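Local coordinates for transposon Tn7 transposition protein TnsA (Escherichia coli, PDB 1T0F), which forms the Tn7 transposase together with TnsB and, as a metal-dependent, restriction enzyme-like endonuclease, breaks the 5' DNA strands during transposition, at residues 9-12 and 18-21; 36-41 and 45-50; 193-198 and 241-246; 199-204 and 233-238. One frame throughout, in Å; residues are numbered along the deposited sequence.

Interaction 1: residues 9-12 and 18-21; sequences SSFS and RRIK
Phe11 and Arg19 meet as a cation-pi stack, which fastens the loop ahead of helix 13-21 to that helix's last turn. The two side chains run at about a right angle to each other, yet their flat ends lie nearly face to face: the guanidinium and ring planes are only 25° apart, with centres 4.0 Å from one another. Arg19 reaches this position with CG anti to its carbonyl carbon (chi1 -71°) and an extended chain from CG to NE, which carries the guanidinium away from the helix and over the ring. The methylene at CD rides over the same face, its distance to the centre of the Phe11 ring being 4.0 Å, so the arginine offers a CH-pi contact as well as its charge. On the opposite face of the ring stands the carbonyl oxygen Ser9 O. Glu40, whose side chain also packs on Phe11, makes a long, weak ion pair with Arg19 and would probably temper its charge. Replacing Arg19 by an alanine would probably uncover this face of Phe11 and cost Glu40 its distant positive partner. The chain enters the helix at Ser12, the N-cap residue, whose side chain caps a backbone N just beyond it. The closest approach across the contact joins Arg19 NE to Phe11 CZ, at 3.3 Å.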
loop_
_atom_site.group_PDB
_atom_site.type_symbol
_atom_site.label_atom_id
_atom_site.label_comp_id
_atom_site.label_asym_id
_atom_site.label_seq_id
_atom_site.Cartn_x
_atom_site.Cartn_y
_atom_site.Cartn_z
ATOM N N SER A 9 13.367 -3.707 -12.035
ATOM C CA SER A 9 12.100 -4.341 -11.697
ATOM C C SER A 9 11.740 -5.513 -12.603
ATOM O O SER A 9 10.799 -6.254 -12.318
ATOM C CB SER A 9 10.974 -3.304 -11.731
ATOM O OG SER A 9 10.876 -2.697 -13.006
ATOM N N SER A 10 12.483 -5.683 -13.692
ATOM C CA SER A 10 12.217 -6.782 -14.617
ATOM C C SER A 10 12.994 -8.027 -14.199
ATOM O O SER A 10 14.116 -7.933 -13.700
ATOM C CB SER A 10 12.603 -6.385 -16.043
ATOM O OG SER A 10 13.998 -6.174 -16.153
ATOM N N PHE A 11 12.390 -9.192 -14.406
ATOM C CA PHE A 11 13.015 -10.458 -14.040
ATOM C C PHE A 11 13.261 -11.332 -15.258
ATOM O O PHE A 11 12.566 -11.225 -16.271
ATOM C CB PHE A 11 12.125 -11.236 -13.062
ATOM C CG PHE A 11 11.915 -10.552 -11.739
ATOM C CD1 PHE A 11 10.717 -10.713 -11.049
ATOM C CD2 PHE A 11 12.912 -9.761 -11.175
ATOM C CE1 PHE A 11 10.513 -10.093 -9.814
ATOM C CE2 PHE A 11 12.720 -9.136 -9.941
ATOM C CZ PHE A 11 11.517 -9.303 -9.261
ATOM N N SER A 12 14.256 -12.204 -15.138
ATOM C CA SER A 12 14.605 -13.141 -16.198
ATOM C C SER A 12 13.838 -14.426 -15.903
ATOM O O SER A 12 13.220 -14.552 -14.843
ATOM C CB SER A 12 16.107 -13.420 -16.173
ATOM O OG SER A 12 16.487 -13.971 -14.926
ATOM N N ARG A 18 13.092 -18.938 -9.761
ATOM C CA ARG A 18 13.737 -18.913 -8.457
ATOM C C ARG A 18 12.834 -18.304 -7.392
ATOM O O ARG A 18 12.757 -18.806 -6.269
ATOM C CB ARG A 18 15.056 -18.137 -8.560
ATOM C CG ARG A 18 15.697 -17.751 -7.237
ATOM C CD ARG A 18 15.261 -16.353 -6.811
ATOM N NE ARG A 18 16.068 -15.830 -5.711
ATOM C CZ ARG A 18 15.968 -14.593 -5.232
ATOM N NH1 ARG A 18 15.093 -13.744 -5.755
ATOM N NH2 ARG A 18 16.747 -14.201 -4.233
ATOM N N ARG A 19 12.146 -17.222 -7.743
ATOM C CA ARG A 19 11.252 -16.567 -6.799
ATOM C C ARG A 19 10.052 -17.452 -6.499
ATOM O O ARG A 19 9.551 -17.470 -5.378
ATOM C CB ARG A 19 10.815 -15.206 -7.348
ATOM C CG ARG A 19 11.947 -14.196 -7.333
ATOM C CD ARG A 19 11.513 -12.802 -7.747
ATOM N NE ARG A 19 12.487 -11.801 -7.314
ATOM C CZ ARG A 19 13.771 -11.798 -7.666
ATOM N NH1 ARG A 19 14.252 -12.742 -8.468
ATOM N NH2 ARG A 19 14.581 -10.851 -7.210
ATOM N N ILE A 20 9.598 -18.201 -7.497
ATOM C CA ILE A 20 8.474 -19.098 -7.295
ATOM C C ILE A 20 8.898 -20.207 -6.330
ATOM O O ILE A 20 8.112 -20.642 -5.489
ATOM C CB ILE A 20 8.008 -19.719 -8.629
ATOM C CG1 ILE A 20 7.475 -18.618 -9.552
ATOM C CG2 ILE A 20 6.930 -20.761 -8.373
ATOM C CD1 ILE A 20 7.000 -19.109 -10.908
ATOM N N LYS A 21 10.149 -20.653 -6.448
ATOM C CA LYS A 21 10.669 -21.702 -5.574
ATOM C C LYS A 21 10.708 -21.260 -4.122
ATOM O O LYS A 21 10.321 -22.015 -3.235
ATOM C CB LYS A 21 12.079 -22.126 -5.993
ATOM C CG LYS A 21 12.137 -23.060 -7.188
ATOM C CD LYS A 21 13.183 -24.156 -6.972
ATOM C CE LYS A 21 14.568 -23.587 -6.685
ATOM N NZ LYS A 21 15.554 -24.658 -6.350
#

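Interaction 2: residues 36-41 and 45-50; sequences LTVQEV and GRSHRI
The backbones of Val38 and Ser47 come closest here, with CA atoms 5.6 Å apart, but no hydrogen bond passes directly between the segments. Residues 36-41 curl through a short 3-10 turn at Val38 and Gln39, while residues 45-50 extend into strand 48-51. A water spans the gap, donating to Val38 O at 2.7 Å and pairing with Ser47 OG. Val38 rests against the strand segment: its CB lies 3.6 Å from Ser47 OG, and CG1, anti to the carbonyl carbon (chi1 -63°), meets both the backbone oxygen of His48 and the CD methylene of Arg49. The arginine chain, bent at chi2 and chi3, crosses the valine at about a right angle and touches it with its CG and CD methylenes. Val41 packs alongside, with CB 3.9 Å from Ser47 CB and CG2 over the backbone of Gly45 and Arg46. The segment that supplies these valines is held in its turn by Glu40. The carboxylate oxygen Glu40 OE1 takes two donors: Thr37 N at 2.7 Å, nearly along the C-O direction, and Thr37 OG1 at 2.8 Å, from above the carboxylate plane. Strand 48-51 pairs antiparallel with strand 58-61, and the loop is joined to that hairpin where Val38 N bonds His60. From the strand segment, Arg46 and His48 both reach Asp64, Arg46 by a salt bridge and His48 by a hydrogen bond; the His48 side chain lies about 7 Å from that of the active-site residue Glu66.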
loop_
_atom_site.group_PDB
_atom_site.type_symbol
_atom_site.label_atom_id
_atom_site.label_comp_id
_atom_site.label_asym_id
_atom_site.label_seq_id
_atom_site.Cartn_x
_atom_site.Cartn_y
_atom_site.Cartn_z
ATOM N N LEU A 36 7.283 -8.820 -5.031
ATOM C CA LEU A 36 8.259 -7.756 -5.252
ATOM C C LEU A 36 8.749 -7.210 -3.916
ATOM O O LEU A 36 7.993 -7.161 -2.946
ATOM C CB LEU A 36 7.631 -6.603 -6.040
ATOM C CG LEU A 36 6.964 -6.888 -7.388
ATOM C CD1 LEU A 36 6.327 -5.598 -7.906
ATOM C CD2 LEU A 36 7.991 -7.427 -8.383
ATOM N N THR A 37 10.009 -6.786 -3.876
ATOM C CA THR A 37 10.600 -6.219 -2.673
ATOM C C THR A 37 11.057 -4.802 -3.004
ATOM O O THR A 37 11.034 -4.399 -4.167
ATOM C CB THR A 37 11.822 -7.036 -2.209
ATOM O OG1 THR A 37 12.900 -6.852 -3.137
ATOM C CG2 THR A 37 11.472 -8.507 -2.142
ATOM N N VAL A 38 11.468 -4.043 -1.992
ATOM C CA VAL A 38 11.926 -2.676 -2.218
ATOM C C VAL A 38 13.123 -2.641 -3.178
ATOM O O VAL A 38 13.485 -1.583 -3.699
ATOM C CB VAL A 38 12.324 -1.981 -0.895
ATOM C CG1 VAL A 38 11.101 -1.854 0.013
ATOM C CG2 VAL A 38 13.436 -2.764 -0.206
ATOM N N GLN A 39 13.730 -3.801 -3.411
ATOM C CA GLN A 39 14.868 -3.893 -4.324
ATOM C C GLN A 39 14.379 -3.679 -5.753
ATOM O O GLN A 39 15.141 -3.261 -6.619
ATOM C CB GLN A 39 15.536 -5.265 -4.215
ATOM C CG GLN A 39 16.092 -5.590 -2.837
ATOM C CD GLN A 39 17.183 -4.625 -2.393
ATOM O OE1 GLN A 39 16.921 -3.449 -2.129
ATOM N NE2 GLN A 39 18.415 -5.122 -2.313
ATOM N N GLU A 40 13.105 -3.976 -5.993
ATOM C CA GLU A 40 12.514 -3.808 -7.315
ATOM C C GLU A 40 11.828 -2.453 -7.483
ATOM O O GLU A 40 11.020 -2.266 -8.395
ATOM C CB GLU A 40 11.499 -4.920 -7.598
ATOM C CG GLU A 40 12.107 -6.274 -7.937
ATOM C CD GLU A 40 12.704 -6.985 -6.735
ATOM O OE1 GLU A 40 11.958 -7.237 -5.761
ATOM O OE2 GLU A 40 13.915 -7.299 -6.767
ATOM N N VAL A 41 12.143 -1.507 -6.605
ATOM C CA VAL A 41 11.539 -0.186 -6.696
ATOM C C VAL A 41 12.006 0.516 -7.974
ATOM O O VAL A 41 13.191 0.489 -8.311
ATOM C CB VAL A 41 11.911 0.689 -5.474
ATOM C CG1 VAL A 41 13.418 0.880 -5.404
ATOM C CG2 VAL A 41 11.205 2.034 -5.560
ATOM N N GLY A 45 10.929 6.347 -8.205
ATOM C CA GLY A 45 10.232 6.488 -6.940
ATOM C C GLY A 45 11.022 6.180 -5.683
ATOM O O GLY A 45 12.228 5.937 -5.729
ATOM N N ARG A 46 10.324 6.194 -4.552
ATOM C CA ARG A 46 10.934 5.926 -3.256
ATOM C C ARG A 46 10.282 4.713 -2.606
ATOM O O ARG A 46 9.067 4.544 -2.668
ATOM C CB ARG A 46 10.786 7.148 -2.343
ATOM C CG ARG A 46 11.337 6.943 -0.939
ATOM C CD ARG A 46 11.404 8.244 -0.138
ATOM N NE ARG A 46 10.094 8.851 0.080
ATOM C CZ ARG A 46 9.847 9.779 1.003
ATOM N NH1 ARG A 46 10.824 10.205 1.795
ATOM N NH2 ARG A 46 8.624 10.277 1.141
ATOM N N SER A 47 11.094 3.870 -1.977
ATOM C CA SER A 47 10.575 2.673 -1.328
ATOM C C SER A 47 10.508 2.862 0.182
ATOM O O SER A 47 11.151 3.751 0.743
ATOM C CB SER A 47 11.458 1.470 -1.644
ATOM O OG SER A 47 12.727 1.621 -1.040
ATOM N N HIS A 48 9.724 2.011 0.830
ATOM C CA HIS A 48 9.545 2.067 2.271
ATOM C C HIS A 48 9.417 0.656 2.822
ATOM O O HIS A 48 8.772 -0.208 2.222
ATOM C CB HIS A 48 8.259 2.827 2.625
ATOM C CG HIS A 48 8.202 4.223 2.088
ATOM N ND1 HIS A 48 8.829 5.284 2.703
ATOM C CD2 HIS A 48 7.583 4.731 0.995
ATOM C CE1 HIS A 48 8.597 6.389 2.013
ATOM N NE2 HIS A 48 7.844 6.080 0.972
ATOM N N ARG A 49 10.037 0.436 3.973
ATOM C CA ARG A 49 9.965 -0.836 4.670
ATOM C C ARG A 49 9.270 -0.440 5.961
ATOM O O ARG A 49 9.772 0.398 6.714
ATOM C CB ARG A 49 11.369 -1.373 4.943
ATOM C CG ARG A 49 12.032 -1.953 3.703
ATOM C CD ARG A 49 11.548 -3.365 3.459
ATOM N NE ARG A 49 12.532 -4.350 3.909
ATOM C CZ ARG A 49 12.229 -5.535 4.433
ATOM N NH1 ARG A 49 10.961 -5.894 4.588
ATOM N NH2 ARG A 49 13.197 -6.369 4.788
ATOM N N ILE A 50 8.104 -1.015 6.214
ATOM C CA ILE A 50 7.373 -0.637 7.407
ATOM C C ILE A 50 6.762 -1.807 8.160
ATOM O O ILE A 50 6.196 -2.730 7.575
ATOM C CB ILE A 50 6.280 0.407 7.056
ATOM C CG1 ILE A 50 5.601 0.918 8.331
ATOM C CG2 ILE A 50 5.260 -0.201 6.120
ATOM C CD1 ILE A 50 4.835 2.209 8.121
HETATM O O HOH W 1 15.115 0.135 -2.392
#

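Interaction 3: residues 193-198 and 241-246; sequences ELLAQL and NGFIKF
Phe243 and Ile244 carry the contact from residues 241-246, meeting Leu195 and Leu198 as the chain leaves helix 230-240. Asn241 comes first, its ND2 bonded to Ala237 O in the last turns of that helix and to Glu188 O. Gly242 then takes a positive phi of 95°, a backbone angle at which any side chain would collide with the carbonyl oxygen of Asn241; with two bonds back into the last turn it forms a Schellman motif, and the chain is redirected toward the short strand 244-245. This helix-to-strand exit belongs to the C-terminal region of TnsA, whose sequence family falls in the helix-turn-helix clan. Phe243 follows, with CG anti to the carbonyl carbon (chi1 -66°), and presents one ring face to Leu195. The methyl Leu195 CD1 sits over that face, 3.9 Å from the centre of the Phe243 ring and 13° off its normal, a CH-pi contact in which the two side chains cross at about a right angle. At the root of the phenylalanine, Leu198 takes over: its CD2 lies 3.9 Å from Phe243 CB, and its CD1 is almost as near to the same carbon. The Phe243 ring also meets that of Tyr51. With Ile244 the strand begins. Its CG1 is 4.0 Å from Leu198 CD2, the two side chains running antiparallel alongside one another, and strand 261-262 contributes Ile262 to both of them. Leu195 and Leu198 are the first and last residues of a type I beta turn, closed by a 3.3 Å bond from Leu198 N to Leu195 O.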
loop_
_atom_site.group_PDB
_atom_site.type_symbol
_atom_site.label_atom_id
_atom_site.label_comp_id
_atom_site.label_asym_id
_atom_site.label_seq_id
_atom_site.Cartn_x
_atom_site.Cartn_y
_atom_site.Cartn_z
ATOM N N GLU A 193 18.892 0.858 20.480
ATOM C CA GLU A 193 18.686 1.824 21.547
ATOM C C GLU A 193 17.324 2.496 21.372
ATOM O O GLU A 193 16.592 2.702 22.339
ATOM C CB GLU A 193 19.795 2.882 21.519
ATOM C CG GLU A 193 21.224 2.327 21.541
ATOM C CD GLU A 193 21.671 1.736 20.206
ATOM O OE1 GLU A 193 21.146 0.678 19.802
ATOM O OE2 GLU A 193 22.556 2.333 19.555
ATOM N N LEU A 194 16.987 2.834 20.130
ATOM C CA LEU A 194 15.706 3.478 19.850
ATOM C C LEU A 194 14.571 2.483 20.044
ATOM O O LEU A 194 13.524 2.828 20.586
ATOM C CB LEU A 194 15.679 4.028 18.420
ATOM C CG LEU A 194 14.397 4.770 18.020
ATOM C CD1 LEU A 194 14.059 5.829 19.059
ATOM C CD2 LEU A 194 14.581 5.402 16.651
ATOM N N LEU A 195 14.786 1.246 19.605
ATOM C CA LEU A 195 13.779 0.205 19.749
ATOM C C LEU A 195 13.514 -0.057 21.238
ATOM O O LEU A 195 12.406 -0.414 21.629
ATOM C CB LEU A 195 14.255 -1.087 19.079
ATOM C CG LEU A 195 13.187 -2.153 18.822
ATOM C CD1 LEU A 195 12.278 -1.677 17.695
ATOM C CD2 LEU A 195 13.840 -3.479 18.437
ATOM N N ALA A 196 14.544 0.127 22.058
ATOM C CA ALA A 196 14.434 -0.088 23.498
ATOM C C ALA A 196 13.549 0.958 24.177
ATOM O O ALA A 196 13.156 0.796 25.331
ATOM C CB ALA A 196 15.827 -0.081 24.127
ATOM N N GLN A 197 13.234 2.029 23.456
ATOM C CA GLN A 197 12.405 3.100 23.996
ATOM C C GLN A 197 10.906 2.819 23.923
ATOM O O GLN A 197 10.114 3.489 24.586
ATOM C CB GLN A 197 12.710 4.407 23.264
ATOM C CG GLN A 197 14.058 5.016 23.606
ATOM C CD GLN A 197 14.100 5.571 25.018
ATOM O OE1 GLN A 197 14.076 4.822 25.996
ATOM N NE2 GLN A 197 14.149 6.893 25.131
ATOM N N LEU A 198 10.516 1.835 23.117
ATOM C CA LEU A 198 9.104 1.505 22.967
ATOM C C LEU A 198 8.437 1.200 24.300
ATOM O O LEU A 198 7.353 1.703 24.583
ATOM C CB LEU A 198 8.929 0.313 22.017
ATOM C CG LEU A 198 9.179 0.596 20.532
ATOM C CD1 LEU A 198 9.230 -0.718 19.760
ATOM C CD2 LEU A 198 8.074 1.496 19.986
ATOM N N ASN A 241 8.544 4.098 11.127
ATOM C CA ASN A 241 8.926 2.714 10.891
ATOM C C ASN A 241 7.795 1.733 11.172
ATOM O O ASN A 241 7.932 0.535 10.916
ATOM C CB ASN A 241 10.158 2.364 11.724
ATOM C CG ASN A 241 11.436 2.863 11.091
ATOM O OD1 ASN A 241 11.991 2.213 10.210
ATOM N ND2 ASN A 241 11.898 4.036 11.519
ATOM N N GLY A 242 6.684 2.242 11.702
ATOM C CA GLY A 242 5.527 1.396 11.961
ATOM C C GLY A 242 5.356 0.796 13.345
ATOM O O GLY A 242 4.312 0.199 13.628
ATOM N N PHE A 243 6.364 0.931 14.204
ATOM C CA PHE A 243 6.277 0.376 15.552
ATOM C C PHE A 243 5.214 1.099 16.369
ATOM O O PHE A 243 4.670 0.556 17.327
ATOM C CB PHE A 243 7.645 0.430 16.224
ATOM C CG PHE A 243 8.654 -0.451 15.558
ATOM C CD1 PHE A 243 8.428 -1.819 15.462
ATOM C CD2 PHE A 243 9.795 0.085 14.976
ATOM C CE1 PHE A 243 9.319 -2.646 14.791
ATOM C CE2 PHE A 243 10.698 -0.735 14.299
ATOM C CZ PHE A 243 10.456 -2.104 14.208
ATOM N N ILE A 244 4.915 2.326 15.965
ATOM C CA ILE A 244 3.882 3.112 16.606
ATOM C C ILE A 244 2.916 3.535 15.509
ATOM O O ILE A 244 3.344 3.996 14.452
ATOM C CB ILE A 244 4.452 4.388 17.262
ATOM C CG1 ILE A 244 5.432 4.010 18.374
ATOM C CG2 ILE A 244 3.316 5.250 17.824
ATOM C CD1 ILE A 244 6.120 5.218 19.001
ATOM N N LYS A 245 1.622 3.342 15.740
ATOM C CA LYS A 245 0.624 3.777 14.777
ATOM C C LYS A 245 -0.292 4.746 15.522
ATOM O O LYS A 245 -0.394 4.695 16.752
ATOM C CB LYS A 245 -0.156 2.594 14.197
ATOM C CG LYS A 245 -0.736 1.651 15.208
ATOM C CD LYS A 245 -0.975 0.267 14.598
ATOM C CE LYS A 245 -2.227 0.204 13.746
ATOM N NZ LYS A 245 -2.514 -1.206 13.307
ATOM N N PHE A 246 -0.935 5.643 14.789
ATOM C CA PHE A 246 -1.795 6.634 15.426
ATOM C C PHE A 246 -3.032 6.921 14.590
ATOM O O PHE A 246 -3.258 6.277 13.570
ATOM C CB PHE A 246 -1.010 7.928 15.641
ATOM C CG PHE A 246 -0.561 8.592 14.360
ATOM C CD1 PHE A 246 0.482 8.057 13.607
ATOM C CD2 PHE A 246 -1.179 9.760 13.915
ATOM C CE1 PHE A 246 0.907 8.681 12.421
ATOM C CE2 PHE A 246 -0.765 10.389 12.739
ATOM C CZ PHE A 246 0.282 9.849 11.988
#

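Interaction 4: residues 199-204 and 233-238; sequences SPLAHI and SEIRAL
Leu201 reaches from helix 199-204 toward helix 233-238 and is the residue most deeply covered by this contact. Its CG stands anti to the carbonyl carbon (chi1 -68°), and the branch that follows sends CD1 toward two apolar partners. The methyl Leu201 CD1 lies 3.5 Å from Ile235 CD1, the two side chains passing in opposite directions, and 3.8 Å from Leu238 CD1, where the side chains cross at a slant. One methyl of the leucine thus touches two residues three positions apart in the facing helix. These segments belong to helices 198-207 and 230-240 in the C-terminal, helix-turn-helix clan region of TnsA; the axes of segments 199-204 and 233-238 cross at -108° and approach to 11.8 Å, so contact between the segments is left to side chains. Ile235, the next most covered, meets the leucine with CD1 and also packs on Phe252 and Ile244. Glu234 borders the other branch of Leu201, with OE1 at 4.5 Å from Leu201 CD2, while the same oxygen accepts a hydrogen bond from Gln197. Within the first helix, a backbone hydrogen bond runs from His203 N to Ser199 O at 3.2 Å.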
loop_
_atom_site.group_PDB
_atom_site.type_symbol
_atom_site.label_atom_id
_atom_site.label_comp_id
_atom_site.label_asym_id
_atom_site.label_seq_id
_atom_site.Cartn_x
_atom_site.Cartn_y
_atom_site.Cartn_z
ATOM N N SER A 199 9.093 0.385 25.119
ATOM C CA SER A 199 8.543 0.003 26.415
ATOM C C SER A 199 8.340 1.201 27.350
ATOM O O SER A 199 7.231 1.433 27.831
ATOM C CB SER A 199 9.443 -1.047 27.076
ATOM O OG SER A 199 8.914 -1.464 28.322
ATOM N N PRO A 200 9.401 1.978 27.623
ATOM C CA PRO A 200 9.202 3.123 28.514
ATOM C C PRO A 200 8.241 4.168 27.945
ATOM O O PRO A 200 7.457 4.761 28.681
ATOM C CB PRO A 200 10.620 3.661 28.712
ATOM C CG PRO A 200 11.325 3.254 27.457
ATOM C CD PRO A 200 10.817 1.854 27.236
ATOM N N LEU A 201 8.293 4.382 26.634
ATOM C CA LEU A 201 7.407 5.354 26.002
ATOM C C LEU A 201 5.958 4.893 26.101
ATOM O O LEU A 201 5.048 5.710 26.280
ATOM C CB LEU A 201 7.795 5.556 24.530
ATOM C CG LEU A 201 9.135 6.250 24.273
ATOM C CD1 LEU A 201 9.439 6.236 22.776
ATOM C CD2 LEU A 201 9.085 7.678 24.808
ATOM N N ALA A 202 5.752 3.582 25.988
ATOM C CA ALA A 202 4.418 2.994 26.068
ATOM C C ALA A 202 3.781 3.236 27.435
ATOM O O ALA A 202 2.572 3.457 27.535
ATOM C CB ALA A 202 4.491 1.496 25.791
ATOM N N HIS A 203 4.595 3.183 28.486
ATOM C CA HIS A 203 4.092 3.401 29.838
ATOM C C HIS A 203 3.679 4.852 30.042
ATOM O O HIS A 203 2.616 5.129 30.598
ATOM C CB HIS A 203 5.147 3.020 30.879
ATOM C CG HIS A 203 5.410 1.548 30.963
ATOM N ND1 HIS A 203 6.223 0.883 30.070
ATOM C CD2 HIS A 203 4.951 0.608 31.824
ATOM C CE1 HIS A 203 6.255 -0.402 30.378
ATOM N NE2 HIS A 203 5.493 -0.595 31.438
ATOM N N ILE A 204 4.521 5.773 29.586
ATOM C CA ILE A 204 4.238 7.195 29.716
ATOM C C ILE A 204 2.969 7.557 28.949
ATOM O O ILE A 204 2.065 8.195 29.485
ATOM C CB ILE A 204 5.417 8.044 29.184
ATOM C CG1 ILE A 204 6.672 7.754 30.009
ATOM C CG2 ILE A 204 5.070 9.530 29.241
ATOM C CD1 ILE A 204 7.914 8.474 29.521
ATOM N N SER A 233 11.312 13.272 18.593
ATOM C CA SER A 233 12.128 12.717 17.514
ATOM C C SER A 233 12.143 11.197 17.589
ATOM O O SER A 233 12.159 10.519 16.561
ATOM C CB SER A 233 13.561 13.261 17.574
ATOM O OG SER A 233 14.244 12.815 18.735
ATOM N N GLU A 234 12.132 10.658 18.803
ATOM C CA GLU A 234 12.128 9.211 18.973
ATOM C C GLU A 234 10.773 8.651 18.549
ATOM O O GLU A 234 10.697 7.651 17.840
ATOM C CB GLU A 234 12.408 8.840 20.431
ATOM C CG GLU A 234 13.716 9.389 20.963
ATOM C CD GLU A 234 14.033 8.881 22.356
ATOM O OE1 GLU A 234 13.107 8.836 23.196
ATOM O OE2 GLU A 234 15.209 8.538 22.614
ATOM N N ILE A 235 9.703 9.307 18.989
ATOM C CA ILE A 235 8.350 8.886 18.647
ATOM C C ILE A 235 8.158 8.972 17.134
ATOM O O ILE A 235 7.554 8.095 16.521
ATOM C CB ILE A 235 7.295 9.785 19.352
ATOM C CG1 ILE A 235 7.298 9.505 20.856
ATOM C CG2 ILE A 235 5.908 9.539 18.778
ATOM C CD1 ILE A 235 6.874 8.103 21.225
ATOM N N ARG A 236 8.682 10.034 16.539
ATOM C CA ARG A 236 8.565 10.235 15.107
ATOM C C ARG A 236 9.221 9.091 14.333
ATOM O O ARG A 236 8.631 8.551 13.395
ATOM C CB ARG A 236 9.205 11.573 14.721
ATOM C CG ARG A 236 9.018 11.975 13.269
ATOM C CD ARG A 236 9.607 13.367 13.023
ATOM N NE ARG A 236 9.495 13.787 11.629
ATOM C CZ ARG A 236 10.086 13.164 10.612
ATOM N NH1 ARG A 236 10.832 12.091 10.832
ATOM N NH2 ARG A 236 9.932 13.617 9.373
ATOM N N ALA A 237 10.436 8.720 14.735
ATOM C CA ALA A 237 11.168 7.647 14.064
ATOM C C ALA A 237 10.478 6.295 14.225
ATOM O O ALA A 237 10.372 5.522 13.265
ATOM C CB ALA A 237 12.604 7.577 14.597
ATOM N N LEU A 238 10.002 6.005 15.433
ATOM C CA LEU A 238 9.328 4.735 15.685
ATOM C C LEU A 238 7.994 4.671 14.940
ATOM O O LEU A 238 7.575 3.602 14.488
ATOM C CB LEU A 238 9.109 4.545 17.191
ATOM C CG LEU A 238 10.393 4.288 17.993
ATOM C CD1 LEU A 238 10.143 4.491 19.492
ATOM C CD2 LEU A 238 10.885 2.870 17.699
#

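From the N terminus, interaction 1 closes a short loop around the start of helix 13-21, and interaction 2 closes an even shorter one leading into strand 48-51. The two follow in series yet touch, since Phe11 packs on Leu36 and on Glu40. Interaction 3 closes a far longer, mostly helical loop, and interaction 4 is nested inside it; their centres are 6 Å apart, and interaction 4 uses helix 230-240 and interaction 3 the turn and strand that follow it. The N-terminal part is joined to this helical region where Ile50 of interaction 2 packs on Asn241 and Gly242 of interaction 3. Interactions 1 and 4 lie on opposite sides of the chain's centre.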